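PDB 3U4T: TPR repeat-containing protein from Cytophaga hutchinsonii, which is of unknown function but is built from tetratricopeptide repeats, which in other proteins commonly provide a surface for binding partner proteins. Local coordinates for residues A[39-44]-A[74-79]; A[46-51]-A[80-85]; A[197-202]-A[229-234]; A[222-227]-A[245-250]. The protein carries 1 engineered substitution. One frame throughout, in Å; residues are numbered along the deposited sequence.

Contact 1 of 4, residues A[39-44]-A[74-79]; sequences IYNRRA and SADFEY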
# COMPACT_ATOMS: atom_id res chain seq x y z
N ILE A 39 -5.18 23.11 -18.87
CA ILE A 39 -6.51 22.91 -18.32
C ILE A 39 -6.77 21.41 -18.44
O ILE A 39 -7.50 20.82 -17.65
CB ILE A 39 -7.62 23.69 -19.09
CG1 ILE A 39 -7.86 23.10 -20.49
CG2 ILE A 39 -7.24 25.15 -19.19
CD1 ILE A 39 -9.05 23.72 -21.21
N TYR A 40 -6.12 20.79 -19.42
CA TYR A 40 -6.29 19.37 -19.69
C TYR A 40 -5.63 18.42 -18.70
O TYR A 40 -6.25 17.43 -18.31
CB TYR A 40 -5.85 19.08 -21.13
CG TYR A 40 -6.68 19.84 -22.14
CD1 TYR A 40 -7.98 19.44 -22.44
CD2 TYR A 40 -6.20 21.00 -22.74
CE1 TYR A 40 -8.79 20.17 -23.32
CE2 TYR A 40 -6.99 21.74 -23.63
CZ TYR A 40 -8.29 21.32 -23.91
OH TYR A 40 -9.07 22.03 -24.80
N ASN A 41 -4.40 18.69 -18.27
CA ASN A 41 -3.78 17.76 -17.33
C ASN A 41 -4.46 17.84 -15.97
O ASN A 41 -4.46 16.88 -15.21
CB ASN A 41 -2.27 18.01 -17.20
CG ASN A 41 -1.94 19.37 -16.60
OD1 ASN A 41 -2.65 20.35 -16.82
ND2 ASN A 41 -0.85 19.44 -15.87
N ARG A 42 -5.07 18.99 -15.67
CA ARG A 42 -5.76 19.18 -14.40
C ARG A 42 -7.14 18.54 -14.45
O ARG A 42 -7.59 17.92 -13.48
CB ARG A 42 -5.87 20.67 -14.08
CG ARG A 42 -4.53 21.31 -13.71
CD ARG A 42 -4.68 22.79 -13.37
NE ARG A 42 -3.43 23.36 -12.89
CZ ARG A 42 -2.32 23.47 -13.61
NH1 ARG A 42 -2.29 23.05 -14.87
NH2 ARG A 42 -1.23 24.01 -13.07
N ARG A 43 -7.82 18.69 -15.58
CA ARG A 43 -9.15 18.11 -15.72
C ARG A 43 -8.98 16.61 -15.74
O ARG A 43 -9.81 15.87 -15.21
CB ARG A 43 -9.81 18.60 -17.02
CG ARG A 43 -11.33 18.41 -17.05
CD ARG A 43 -11.97 19.18 -18.21
NE ARG A 43 -11.70 18.56 -19.50
CZ ARG A 43 -12.12 19.06 -20.67
NH1 ARG A 43 -12.81 20.20 -20.71
NH2 ARG A 43 -11.86 18.41 -21.79
N ALA A 44 -7.89 16.14 -16.34
CA ALA A 44 -7.62 14.71 -16.41
C ALA A 44 -7.57 14.15 -14.99
O ALA A 44 -8.21 13.14 -14.70
CB ALA A 44 -6.31 14.46 -17.13
N SER A 74 7.00 15.69 -14.04
CA SER A 74 7.04 14.32 -13.58
C SER A 74 5.63 13.85 -13.24
O SER A 74 5.24 12.72 -13.53
CB SER A 74 7.92 14.24 -12.35
OG SER A 74 7.86 12.96 -11.78
N ALA A 75 4.86 14.74 -12.65
CA ALA A 75 3.50 14.44 -12.24
C ALA A 75 2.59 14.06 -13.40
O ALA A 75 1.76 13.16 -13.27
CB ALA A 75 2.92 15.64 -11.50
N ASP A 76 2.72 14.74 -14.52
CA ASP A 76 1.88 14.44 -15.67
C ASP A 76 2.07 13.01 -16.15
O ASP A 76 1.09 12.32 -16.47
CB ASP A 76 2.18 15.42 -16.80
CG ASP A 76 2.14 16.84 -16.34
OD1 ASP A 76 1.14 17.22 -15.68
OD2 ASP A 76 3.11 17.59 -16.63
N PHE A 77 3.32 12.56 -16.22
CA PHE A 77 3.60 11.19 -16.65
C PHE A 77 3.02 10.22 -15.62
O PHE A 77 2.43 9.18 -15.98
CB PHE A 77 5.10 10.97 -16.80
CG PHE A 77 5.70 11.69 -17.96
CD1 PHE A 77 5.75 11.09 -19.22
CD2 PHE A 77 6.17 12.99 -17.82
CE1 PHE A 77 6.27 11.79 -20.33
CE2 PHE A 77 6.69 13.70 -18.91
CZ PHE A 77 6.73 13.09 -20.16
N GLU A 78 3.18 10.56 -14.35
CA GLU A 78 2.66 9.73 -13.26
C GLU A 78 1.17 9.47 -13.44
O GLU A 78 0.73 8.32 -13.43
CB GLU A 78 2.92 10.41 -11.92
CG GLU A 78 2.10 9.87 -10.78
CD GLU A 78 2.40 10.58 -9.48
OE1 GLU A 78 2.65 11.81 -9.50
OE2 GLU A 78 2.37 9.92 -8.42
N TYR A 79 0.39 10.54 -13.61
CA TYR A 79 -1.05 10.39 -13.79
C TYR A 79 -1.41 9.73 -15.12
O TYR A 79 -2.47 9.13 -15.24
CB TYR A 79 -1.75 11.74 -13.65
CG TYR A 79 -1.96 12.10 -12.20
CD1 TYR A 79 -1.02 12.85 -11.50
CD2 TYR A 79 -3.04 11.58 -11.50
CE1 TYR A 79 -1.14 13.05 -10.13
CE2 TYR A 79 -3.18 11.77 -10.14
CZ TYR A 79 -2.22 12.50 -9.46
OH TYR A 79 -2.35 12.63 -8.10
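Asn41 carries its CG between the backbone N and the carbonyl carbon, at a chi1 of 64°, and this swings the amide out toward Asp76 on helix 74-86. Asp76 keeps its CG beside its own backbone N and anti to the carbonyl carbon, which brings the carboxylate forward to meet it. The two groups join by one hydrogen bond. Asn41 ND2 donates to Asp76 OD1 over 3.0 Å, and the N-H...O angle of 166° is nearly straight. The acceptor lies close to the amide plane of Asn41. At the acceptor, the N-H reaches OD1 from the syn side but 34° out of the carboxylate plane, as the two flat groups are well tilted against each other. Asn41 CB is the next nearest atom, 3.8 Å from Asp76 OD1.

Helices 40-49 and 74-86 are not neighbours in sequence, because helix 53-64 runs between them. Helix 53-64 touches both, through Tyr63 against Asn41 and Phe64 against Asp76. Such contact between every second helix is characteristic of the stacked helical hairpins of the tetratricopeptide repeat fold. The closest backbone pair, Asn41 CA and Asp76 CA, is 6.8 Å apart.

The carboxylate is held at both oxygens. Asp76 OD2 accepts from the backbone N of Lys73 and has a weak hydrogen bond with the hydroxyl of Tyr63. Together they are likely to limit rotation of the carboxylate and steady OD1 for Asn41. Arg42 NH1 stays 6.8 Å from Asp76 OD1, so its positive charge probably acts on the carboxylate at a distance; NH1 donates to the backbone O of Tyr38.

Contact 2 of 4, residues A[46-51]-A[80-85]; sequences CYYELA and YGKILM
Tyr48 lies against Lys82 and Ile83 by apolar contact. Its CG stands anti to the backbone N, with chi1 at 170°, and this projects the ring from helix 40-49 across to helix 74-86. Tyr48 CD1 meets Ile83 CG1 at 3.8 Å. Farther out, the methylene chain of Lys82 crosses the ring at about a right angle. Lys82 CB is 3.8 Å from Tyr48 CE1, and Lys82 CD comes to 3.6 Å from Tyr48 OH. Both neighbours approach the ring obliquely. The ammonium end of Lys82 turns away from Tyr48 and makes a long, weak ion pair with Glu78.

The polar link runs through a water. It lies 2.9 Å from Tyr48 OH and donates to the backbone O of Lys82 over 2.7 Å. One carbonyl of helix 74-86 is thus tied to the phenol by a single bridge. With an alanine in place of Tyr48, the water would probably lose its phenol partner and a gap would open beside Lys82 CD and Ile83 CG1. Glu49 OE2 sits at the edge of the Tyr48 ring, in its plane.

Helix 40-49 ends close by in a Schellman motif with Ala51, at positive phi, as the C-prime residue. Lys82 and Met85 also touch Gln113 and Tyr117 of helix 109-120. This is consistent with the side-by-side helices of a tetratricopeptide repeat superhelix. With no direct hydrogen bond across it, the contact rests on carbon surface, and its one polar tie depends on a bound water.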
# COMPACT_ATOMS: atom_id res chain seq x y z
N CYS A 46 -8.79 15.52 -12.25
CA CYS A 46 -10.10 15.64 -11.63
C CYS A 46 -10.91 14.38 -12.01
O CYS A 46 -11.34 13.62 -11.13
CB CYS A 46 -10.81 16.92 -12.10
SG CYS A 46 -10.04 18.47 -11.46
N TYR A 47 -11.08 14.14 -13.31
CA TYR A 47 -11.82 12.97 -13.76
C TYR A 47 -11.28 11.67 -13.15
O TYR A 47 -12.05 10.79 -12.75
CB TYR A 47 -11.79 12.88 -15.29
CG TYR A 47 -12.78 13.78 -16.01
CD1 TYR A 47 -14.14 13.73 -15.71
CD2 TYR A 47 -12.36 14.67 -17.01
CE1 TYR A 47 -15.06 14.52 -16.37
CE2 TYR A 47 -13.27 15.48 -17.69
CZ TYR A 47 -14.62 15.39 -17.36
OH TYR A 47 -15.54 16.18 -18.03
N TYR A 48 -9.96 11.56 -13.06
CA TYR A 48 -9.33 10.38 -12.48
C TYR A 48 -9.72 10.16 -11.01
O TYR A 48 -9.95 9.02 -10.59
CB TYR A 48 -7.81 10.50 -12.58
CG TYR A 48 -7.07 9.45 -11.79
CD1 TYR A 48 -6.85 8.18 -12.32
CD2 TYR A 48 -6.60 9.72 -10.51
CE1 TYR A 48 -6.19 7.20 -11.59
CE2 TYR A 48 -5.95 8.75 -9.76
CZ TYR A 48 -5.74 7.49 -10.30
OH TYR A 48 -5.11 6.53 -9.55
N GLU A 49 -9.79 11.24 -10.24
CA GLU A 49 -10.16 11.13 -8.82
C GLU A 49 -11.65 10.81 -8.69
O GLU A 49 -12.08 10.24 -7.69
CB GLU A 49 -9.82 12.42 -8.07
CG GLU A 49 -8.33 12.79 -8.04
CD GLU A 49 -7.48 11.84 -7.22
OE1 GLU A 49 -8.05 11.07 -6.42
OE2 GLU A 49 -6.24 11.87 -7.36
N LEU A 50 -12.44 11.18 -9.70
CA LEU A 50 -13.87 10.90 -9.72
C LEU A 50 -14.11 9.58 -10.47
O LEU A 50 -15.22 9.29 -10.90
CB LEU A 50 -14.65 12.01 -10.44
CG LEU A 50 -14.76 13.39 -9.78
CD1 LEU A 50 -15.72 14.27 -10.58
CD2 LEU A 50 -15.26 13.23 -8.36
N ALA A 51 -13.04 8.80 -10.63
CA ALA A 51 -13.11 7.50 -11.29
C ALA A 51 -13.77 7.43 -12.67
O ALA A 51 -14.39 6.43 -13.02
CB ALA A 51 -13.76 6.48 -10.35
N TYR A 80 -0.53 9.83 -16.10
CA TYR A 80 -0.81 9.20 -17.38
C TYR A 80 -0.83 7.71 -17.09
O TYR A 80 -1.75 7.00 -17.49
CB TYR A 80 0.27 9.52 -18.41
CG TYR A 80 -0.10 9.10 -19.82
CD1 TYR A 80 -1.40 8.72 -20.14
CD2 TYR A 80 0.86 9.11 -20.84
CE1 TYR A 80 -1.75 8.36 -21.45
CE2 TYR A 80 0.52 8.75 -22.14
CZ TYR A 80 -0.78 8.38 -22.44
OH TYR A 80 -1.11 8.00 -23.71
N GLY A 81 0.20 7.26 -16.36
CA GLY A 81 0.31 5.86 -15.99
C GLY A 81 -0.81 5.41 -15.06
O GLY A 81 -1.38 4.32 -15.24
N LYS A 82 -1.15 6.22 -14.06
CA LYS A 82 -2.23 5.84 -13.16
C LYS A 82 -3.50 5.67 -13.98
O LYS A 82 -4.29 4.76 -13.74
CB LYS A 82 -2.47 6.90 -12.09
CG LYS A 82 -1.42 6.99 -11.01
CD LYS A 82 -1.88 7.96 -9.93
CE LYS A 82 -0.78 8.26 -8.93
NZ LYS A 82 -0.23 7.03 -8.31
N ILE A 83 -3.71 6.56 -14.95
CA ILE A 83 -4.90 6.49 -15.80
C ILE A 83 -4.88 5.28 -16.71
O ILE A 83 -5.91 4.66 -16.93
CB ILE A 83 -5.07 7.77 -16.64
CG1 ILE A 83 -5.34 8.95 -15.71
CG2 ILE A 83 -6.22 7.62 -17.60
CD1 ILE A 83 -5.26 10.29 -16.40
N LEU A 84 -3.70 4.93 -17.23
CA LEU A 84 -3.58 3.77 -18.11
C LEU A 84 -3.76 2.49 -17.30
O LEU A 84 -4.44 1.55 -17.73
CB LEU A 84 -2.22 3.75 -18.82
CG LEU A 84 -2.04 4.79 -19.94
CD1 LEU A 84 -0.59 4.91 -20.32
CD2 LEU A 84 -2.89 4.40 -21.16
N MSE A 85 -3.17 2.44 -16.12
CA MSE A 85 -3.34 1.24 -15.32
C MSE A 85 -4.83 0.99 -15.09
O MSE A 85 -5.30 -0.14 -15.20
CB MSE A 85 -2.59 1.37 -13.99
CG MSE A 85 -2.48 0.05 -13.22
SE MSE A 85 -1.45 -1.29 -14.15
CE MSE A 85 0.32 -0.71 -13.56
O HOH W 1 -4.02 4.28 -11.10

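Contact 3 of 4, residues A[197-202]-A[229-234]; sequences LAKPYY and YYYTIN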
# COMPACT_ATOMS: atom_id res chain seq x y z
N LEU A 197 9.22 -19.03 17.59
CA LEU A 197 9.86 -17.82 17.08
C LEU A 197 8.92 -16.64 16.95
O LEU A 197 9.32 -15.50 17.14
CB LEU A 197 10.49 -18.08 15.71
CG LEU A 197 11.75 -18.96 15.70
CD1 LEU A 197 12.28 -19.08 14.28
CD2 LEU A 197 12.79 -18.33 16.61
N ALA A 198 7.66 -16.92 16.62
CA ALA A 198 6.68 -15.87 16.45
C ALA A 198 6.02 -15.44 17.75
O ALA A 198 5.44 -14.36 17.83
CB ALA A 198 5.62 -16.32 15.46
N LYS A 199 6.12 -16.28 18.77
CA LYS A 199 5.51 -16.02 20.07
C LYS A 199 5.64 -14.60 20.60
O LYS A 199 4.64 -13.92 20.83
CB LYS A 199 6.08 -16.99 21.10
CG LYS A 199 5.56 -16.82 22.52
CD LYS A 199 4.40 -17.73 22.81
CE LYS A 199 4.48 -18.22 24.26
NZ LYS A 199 4.56 -17.11 25.25
N PRO A 200 6.86 -14.13 20.82
CA PRO A 200 7.04 -12.77 21.33
C PRO A 200 6.40 -11.65 20.50
O PRO A 200 5.87 -10.69 21.06
CB PRO A 200 8.55 -12.63 21.40
CG PRO A 200 9.03 -13.53 20.30
CD PRO A 200 8.17 -14.74 20.51
N TYR A 201 6.46 -11.77 19.18
CA TYR A 201 5.90 -10.73 18.32
C TYR A 201 4.38 -10.66 18.41
O TYR A 201 3.80 -9.57 18.45
CB TYR A 201 6.38 -10.93 16.88
CG TYR A 201 7.89 -10.98 16.83
CD1 TYR A 201 8.65 -9.86 17.21
CD2 TYR A 201 8.57 -12.16 16.54
CE1 TYR A 201 10.03 -9.93 17.33
CE2 TYR A 201 9.96 -12.24 16.65
CZ TYR A 201 10.68 -11.12 17.05
OH TYR A 201 12.04 -11.21 17.21
N TYR A 202 3.73 -11.82 18.46
CA TYR A 202 2.28 -11.84 18.58
C TYR A 202 1.89 -11.36 19.97
O TYR A 202 0.83 -10.74 20.16
CB TYR A 202 1.72 -13.26 18.33
CG TYR A 202 1.46 -13.58 16.86
CD1 TYR A 202 0.76 -12.68 16.06
CD2 TYR A 202 1.92 -14.76 16.28
CE1 TYR A 202 0.52 -12.95 14.70
CE2 TYR A 202 1.68 -15.04 14.92
CZ TYR A 202 0.99 -14.12 14.14
OH TYR A 202 0.78 -14.35 12.81
N TYR A 229 -2.51 -22.26 20.04
CA TYR A 229 -1.91 -23.46 19.45
C TYR A 229 -0.54 -23.69 20.07
O TYR A 229 -0.17 -24.81 20.38
CB TYR A 229 -1.78 -23.33 17.93
CG TYR A 229 -3.11 -23.38 17.19
CD1 TYR A 229 -4.03 -24.41 17.43
CD2 TYR A 229 -3.44 -22.42 16.23
CE1 TYR A 229 -5.24 -24.49 16.72
CE2 TYR A 229 -4.64 -22.49 15.51
CZ TYR A 229 -5.54 -23.52 15.76
OH TYR A 229 -6.71 -23.60 15.04
N TYR A 230 0.23 -22.62 20.23
CA TYR A 230 1.55 -22.76 20.82
C TYR A 230 1.42 -23.47 22.16
O TYR A 230 2.19 -24.38 22.48
CB TYR A 230 2.16 -21.38 21.07
CG TYR A 230 3.43 -21.46 21.88
CD1 TYR A 230 4.65 -21.75 21.27
CD2 TYR A 230 3.41 -21.30 23.27
CE1 TYR A 230 5.82 -21.88 22.00
CE2 TYR A 230 4.57 -21.43 24.02
CZ TYR A 230 5.77 -21.72 23.39
OH TYR A 230 6.92 -21.81 24.13
N TYR A 231 0.44 -23.03 22.95
CA TYR A 231 0.23 -23.59 24.27
C TYR A 231 -0.40 -24.97 24.29
O TYR A 231 -0.20 -25.71 25.25
CB TYR A 231 -0.56 -22.62 25.14
CG TYR A 231 0.30 -21.50 25.69
CD1 TYR A 231 1.51 -21.77 26.34
CD2 TYR A 231 -0.11 -20.18 25.58
CE1 TYR A 231 2.30 -20.75 26.86
CE2 TYR A 231 0.67 -19.14 26.10
CZ TYR A 231 1.87 -19.43 26.74
OH TYR A 231 2.62 -18.39 27.23
N THR A 232 -1.16 -25.30 23.26
CA THR A 232 -1.75 -26.63 23.19
C THR A 232 -0.59 -27.59 22.90
O THR A 232 -0.49 -28.66 23.49
CB THR A 232 -2.78 -26.71 22.07
OG1 THR A 232 -3.83 -25.78 22.35
CG2 THR A 232 -3.35 -28.11 21.97
N ILE A 233 0.28 -27.18 22.00
CA ILE A 233 1.44 -27.98 21.66
C ILE A 233 2.24 -28.22 22.94
O ILE A 233 2.66 -29.34 23.22
CB ILE A 233 2.35 -27.26 20.66
CG1 ILE A 233 1.63 -27.16 19.31
CG2 ILE A 233 3.68 -28.01 20.53
CD1 ILE A 233 2.28 -26.19 18.33
N ASN A 234 2.43 -27.15 23.71
CA ASN A 234 3.19 -27.23 24.95
C ASN A 234 2.38 -27.75 26.13
O ASN A 234 2.81 -27.69 27.28
CB ASN A 234 3.80 -25.86 25.25
CG ASN A 234 4.98 -25.56 24.35
OD1 ASN A 234 6.09 -26.03 24.58
ND2 ASN A 234 4.73 -24.79 23.29
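The ring of Tyr230 is covered on both faces. On one face lies Lys199 CD, 3.9 Å from the ring centroid and 16° off its normal, a CH-pi contact. On the opposite face Asn234 ND2 sits 3.2 Å above the plane, over the centre. Tyr231 CE1 lies at the edge, in plane. The ring of Tyr231 in turn takes Tyr230 CD2 over one of its faces.

Lys199 bends at chi2, chi3 and chi4, which carries it past the first ring to the second. The packing is tight, with Lys199 CE 3.2 Å from Tyr230 CE2. At the tip, Lys199 NZ donates to Tyr231 OH over 3.1 Å. The ammonium also forms a salt bridge with Glu203. The same Asn234 ND2 donates to Tyr230 O over 2.7 Å. Asn234 N reaches this oxygen from the other face of the carbonyl plane. Tyr230 O is thus gripped by two donors, and the ND2 bond keeps the amide over the ring. A serine in place of Lys199 would probably uncover one face of Tyr230 and leave Tyr231 OH and Glu203 without their cationic mate.

Helices 199-209 and 217-233 follow each other in the chain, consistent with the successive antiparallel helices of a tetratricopeptide-like array. The contact lies at the surface, joining the start of the first to the end of the second. Lys199 also touches Tyr226 and Ile227, while Tyr231 packs on Lys239 and Ala240 of helix 237-250.

Contact 4 of 4, residues A[222-227]-A[245-250]; sequences EANEYI and KNILAL
Asn224 and Ile247 carry most of the surface buried between helices 217-233 and 237-250. These two consecutive helices form an antiparallel hairpin, consistent with the tetratricopeptide repeat fold. The axes of the short segments approach to 9.2 Å, with 154° between their directions. Asn224 CA and Ile247 CA face each other at 6.7 Å.

Ile247 points at the opposite helix and touches it with one branch. Its CG1 lies 3.6 Å from Asn224 CB. Its CD1 goes on to Glu225, crossing that side chain at about a right angle and meeting Glu225 CG at 3.6 Å. Ile247 also touches Ala257 of helix 255-261, so it links three helices.

Asn224 is buried, and both ends of its amide are paired. Asn224 ND2 donates to the backbone O of Leu220, one turn back in its own helix. This bond fixes the rotation of the amide and presents the oxygen to helix 237-250. Asn246, which is exposed, supplies the donor. The two side chains cross at about a right angle, their amide planes steeply tilted. Asn246 ND2 gives a nearly straight bond (168°) of 2.9 Å to Asn224 OD1, arriving above the carbonyl plane and not on a lone pair.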
# COMPACT_ATOMS: atom_id res chain seq x y z
N GLU A 222 -5.76 -13.47 15.26
CA GLU A 222 -4.62 -14.20 14.70
C GLU A 222 -3.56 -14.41 15.78
O GLU A 222 -2.99 -15.49 15.91
CB GLU A 222 -4.01 -13.43 13.53
CG GLU A 222 -2.73 -14.04 12.93
CD GLU A 222 -2.22 -13.23 11.75
OE1 GLU A 222 -1.00 -13.27 11.44
OE2 GLU A 222 -3.05 -12.55 11.13
N ALA A 223 -3.29 -13.36 16.54
CA ALA A 223 -2.30 -13.41 17.60
C ALA A 223 -2.72 -14.44 18.65
O ALA A 223 -1.92 -15.29 19.04
CB ALA A 223 -2.15 -12.05 18.23
N ASN A 224 -3.96 -14.39 19.09
CA ASN A 224 -4.43 -15.33 20.09
C ASN A 224 -4.48 -16.76 19.59
O ASN A 224 -4.22 -17.70 20.35
CB ASN A 224 -5.80 -14.91 20.63
CG ASN A 224 -5.70 -13.82 21.68
OD1 ASN A 224 -5.30 -14.07 22.81
ND2 ASN A 224 -6.07 -12.61 21.31
N GLU A 225 -4.81 -16.93 18.31
CA GLU A 225 -4.88 -18.26 17.73
C GLU A 225 -3.51 -18.90 17.78
O GLU A 225 -3.37 -20.04 18.17
CB GLU A 225 -5.39 -18.20 16.28
CG GLU A 225 -6.90 -18.12 16.15
CD GLU A 225 -7.37 -18.40 14.72
OE1 GLU A 225 -6.58 -18.96 13.94
OE2 GLU A 225 -8.53 -18.07 14.39
N TYR A 226 -2.49 -18.15 17.38
CA TYR A 226 -1.13 -18.69 17.41
C TYR A 226 -0.81 -19.11 18.85
O TYR A 226 -0.40 -20.24 19.10
CB TYR A 226 -0.13 -17.62 16.96
CG TYR A 226 1.32 -18.04 17.17
CD1 TYR A 226 1.97 -18.84 16.24
CD2 TYR A 226 2.01 -17.68 18.33
CE1 TYR A 226 3.26 -19.28 16.46
CE2 TYR A 226 3.30 -18.13 18.55
CZ TYR A 226 3.92 -18.92 17.62
OH TYR A 226 5.21 -19.35 17.84
N ILE A 227 -1.00 -18.19 19.79
CA ILE A 227 -0.73 -18.48 21.18
C ILE A 227 -1.46 -19.73 21.64
O ILE A 227 -0.85 -20.64 22.21
CB ILE A 227 -1.11 -17.28 22.08
CG1 ILE A 227 -0.37 -16.03 21.62
CG2 ILE A 227 -0.74 -17.57 23.53
CD1 ILE A 227 1.13 -16.14 21.73
N LYS A 245 -10.33 -17.99 24.78
CA LYS A 245 -11.38 -17.14 25.32
C LYS A 245 -11.26 -15.73 24.77
O LYS A 245 -12.25 -15.13 24.39
CB LYS A 245 -11.33 -17.13 26.86
CG LYS A 245 -11.80 -18.43 27.51
CD LYS A 245 -11.62 -18.43 29.02
CE LYS A 245 -12.05 -19.76 29.65
NZ LYS A 245 -11.47 -19.97 31.00
N ASN A 246 -10.05 -15.19 24.72
CA ASN A 246 -9.90 -13.84 24.19
C ASN A 246 -10.51 -13.69 22.80
O ASN A 246 -10.97 -12.61 22.43
CB ASN A 246 -8.44 -13.44 24.13
CG ASN A 246 -7.78 -13.54 25.47
OD1 ASN A 246 -8.43 -13.32 26.49
ND2 ASN A 246 -6.50 -13.88 25.48
N ILE A 247 -10.51 -14.79 22.04
CA ILE A 247 -11.07 -14.76 20.70
C ILE A 247 -12.59 -14.67 20.70
O ILE A 247 -13.17 -13.88 19.95
CB ILE A 247 -10.62 -15.99 19.91
CG1 ILE A 247 -9.10 -15.95 19.77
CG2 ILE A 247 -11.30 -16.01 18.53
CD1 ILE A 247 -8.52 -17.21 19.18
N LEU A 248 -13.24 -15.49 21.54
CA LEU A 248 -14.71 -15.48 21.63
C LEU A 248 -15.16 -14.11 22.13
O LEU A 248 -16.16 -13.57 21.66
CB LEU A 248 -15.19 -16.57 22.59
CG LEU A 248 -14.94 -18.01 22.14
CD1 LEU A 248 -15.38 -19.02 23.19
CD2 LEU A 248 -15.71 -18.22 20.86
N ALA A 249 -14.43 -13.55 23.10
CA ALA A 249 -14.74 -12.23 23.65
C ALA A 249 -14.79 -11.22 22.50
O ALA A 249 -15.49 -10.20 22.58
CB ALA A 249 -13.66 -11.82 24.69
N LEU A 250 -14.04 -11.50 21.44
CA LEU A 250 -13.98 -10.63 20.25
C LEU A 250 -14.94 -11.13 19.17
O LEU A 250 -15.41 -10.35 18.34
CB LEU A 250 -12.56 -10.63 19.67
CG LEU A 250 -11.43 -9.84 20.34
CD1 LEU A 250 -10.09 -10.44 19.97
CD2 LEU A 250 -11.52 -8.39 19.92

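From the N terminus, contact 1 opens on helix 40-49 and closes on helix 74-86, looping out helix 53-64. Contact 2 joins the same two helices farther along. Its segments alternate with those of contact 1, so the two cross, and they meet where Tyr79 packs on Tyr48. Both close well before contact 3 opens. Contact 3 ties helix 199-209 to the end of helix 217-233. Contact 4 starts inside that loop and closes beyond it on helix 237-250, so these two also cross and share helix 217-233. The pairs lie on opposite sides of the chain's centre, with centres of contacts 1 and 3 about 51 Å apart.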